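Local coordinates for protein probable transcriptional regulator (Pseudomonas aeruginosa, PDB 2HR3) that probably binds DNA as a dimeric transcriptional regulator of the MarR family, through a winged helix-turn-helix domain, at residues Val39-Ile44 with Val94-Glu99. Sequence-based numbering, arbitrary orientation.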
loop_
_atom_site.group_PDB
_atom_site.type_symbol
_atom_site.label_atom_id
_atom_site.label_comp_id
_atom_site.label_asym_id
_atom_site.label_seq_id
_atom_site.Cartn_x
_atom_site.Cartn_y
_atom_site.Cartn_z
ATOM N N VAL A 39 4.071 1.150 -9.627
ATOM C CA VAL A 39 4.681 1.361 -8.308
ATOM C C VAL A 39 6.013 2.095 -8.431
ATOM O O VAL A 39 6.174 3.143 -7.839
ATOM C CB VAL A 39 4.954 -0.022 -7.598
ATOM C CG1 VAL A 39 5.841 0.114 -6.429
ATOM C CG2 VAL A 39 3.653 -0.709 -7.207
ATOM N N VAL A 40 6.940 1.583 -9.257
ATOM C CA VAL A 40 8.210 2.270 -9.446
ATOM C C VAL A 40 7.975 3.713 -9.917
ATOM O O VAL A 40 8.519 4.679 -9.353
ATOM C CB VAL A 40 9.160 1.441 -10.402
ATOM C CG1 VAL A 40 10.432 2.215 -10.764
ATOM C CG2 VAL A 40 9.504 0.113 -9.742
ATOM N N LEU A 41 7.153 3.865 -10.940
ATOM C CA LEU A 41 6.793 5.188 -11.511
ATOM C C LEU A 41 6.200 6.159 -10.522
ATOM O O LEU A 41 6.484 7.384 -10.521
ATOM C CB LEU A 41 5.738 4.989 -12.608
ATOM C CG LEU A 41 5.968 5.248 -14.113
ATOM C CD1 LEU A 41 7.357 4.966 -14.584
ATOM C CD2 LEU A 41 4.925 4.510 -14.869
ATOM N N GLY A 42 5.326 5.618 -9.685
ATOM C CA GLY A 42 4.638 6.465 -8.775
ATOM C C GLY A 42 5.572 6.913 -7.697
ATOM O O GLY A 42 5.460 8.017 -7.254
ATOM N N ALA A 43 6.409 5.993 -7.233
ATOM C CA ALA A 43 7.492 6.272 -6.365
ATOM C C ALA A 43 8.429 7.379 -6.834
ATOM O O ALA A 43 8.770 8.273 -6.060
ATOM C CB ALA A 43 8.248 5.009 -6.109
ATOM N N ILE A 44 8.825 7.371 -8.103
ATOM C CA ILE A 44 9.704 8.435 -8.635
ATOM C C ILE A 44 9.035 9.814 -8.616
ATOM O O ILE A 44 9.697 10.845 -8.439
ATOM C CB ILE A 44 10.056 8.116 -10.118
ATOM C CG1 ILE A 44 11.057 6.962 -10.187
ATOM C CG2 ILE A 44 10.542 9.310 -10.841
ATOM C CD1 ILE A 44 11.139 6.268 -11.505
ATOM N N VAL A 94 17.024 8.960 -12.126
ATOM C CA VAL A 94 15.941 8.615 -13.028
ATOM C C VAL A 94 14.794 9.580 -12.831
ATOM O O VAL A 94 14.544 10.041 -11.734
ATOM C CB VAL A 94 15.457 7.110 -12.910
ATOM C CG1 VAL A 94 16.649 6.157 -13.324
ATOM C CG2 VAL A 94 14.980 6.783 -11.527
ATOM N N SER A 95 14.159 9.870 -13.950
ATOM C CA SER A 95 13.031 10.735 -14.095
ATOM C C SER A 95 11.914 10.127 -14.939
ATOM O O SER A 95 12.112 9.243 -15.759
ATOM C CB SER A 95 13.473 11.990 -14.802
ATOM O OG SER A 95 13.817 12.917 -13.821
ATOM N N LEU A 96 10.717 10.642 -14.733
ATOM C CA LEU A 96 9.642 10.293 -15.605
ATOM C C LEU A 96 9.912 10.990 -16.931
ATOM O O LEU A 96 10.304 12.168 -16.964
ATOM C CB LEU A 96 8.324 10.737 -15.021
ATOM C CG LEU A 96 7.831 10.029 -13.754
ATOM C CD1 LEU A 96 6.359 9.936 -13.865
ATOM C CD2 LEU A 96 8.356 8.640 -13.533
ATOM N N SER A 97 9.739 10.231 -18.009
ATOM C CA SER A 97 9.572 10.811 -19.340
ATOM C C SER A 97 8.123 11.309 -19.374
ATOM O O SER A 97 7.304 10.909 -18.539
ATOM C CB SER A 97 9.833 9.775 -20.434
ATOM O OG SER A 97 8.776 8.853 -20.579
ATOM N N SER A 98 7.776 12.173 -20.317
ATOM C CA SER A 98 6.349 12.605 -20.396
ATOM C C SER A 98 5.309 11.486 -20.791
ATOM O O SER A 98 4.073 11.596 -20.446
ATOM C CB SER A 98 6.173 13.879 -21.243
ATOM O OG SER A 98 4.933 14.494 -20.816
ATOM N N GLU A 99 5.797 10.440 -21.478
ATOM C CA GLU A 99 5.057 9.177 -21.596
ATOM C C GLU A 99 4.834 8.556 -20.210
ATOM O O GLU A 99 3.793 8.014 -19.945
ATOM C CB GLU A 99 5.789 8.165 -22.469
ATOM C CG GLU A 99 4.877 7.266 -23.340
ATOM C CD GLU A 99 5.509 5.878 -23.613
ATOM O OE1 GLU A 99 6.497 5.767 -24.403
ATOM O OE2 GLU A 99 5.005 4.885 -23.035
#
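In the winged helix-turn-helix fold of a MarR-type regulator, I44 and L41 of helix 32-46 pack against V94 and L96 on the second strand of the wing. The axes of segments 39-44 and 94-96 run nearly perpendicular, at 97°, and approach to 8.6 Å. The contact is apolar, and no hydrogen bond crosses it. I44 touches both strand side chains, one with each branch. I44 CG2, anti to the backbone N, meets L96 CD2 at 3.5 Å. The other branch, whose CG1 lies beside the backbone N (chi1 -73°), ends in CD1. I44 CD1 lies 3.9 Å from V94 CG2, where the two side chains cross at about a right angle. The same methyl of L96 that meets I44 also reaches the preceding helical turn, where L96 CD2 lies 3.9 Å from L41 CD1 and 3.8 Å from L41 O. S95 turns its side chain from the helix, and its OG is hydrogen-bonded to G49 O. I80 of the partner wing strand 80-83 touches both L41 and I44. L74 of helix 64-76 packs on L41, and L56 of helix 53-59 on I44 and V94.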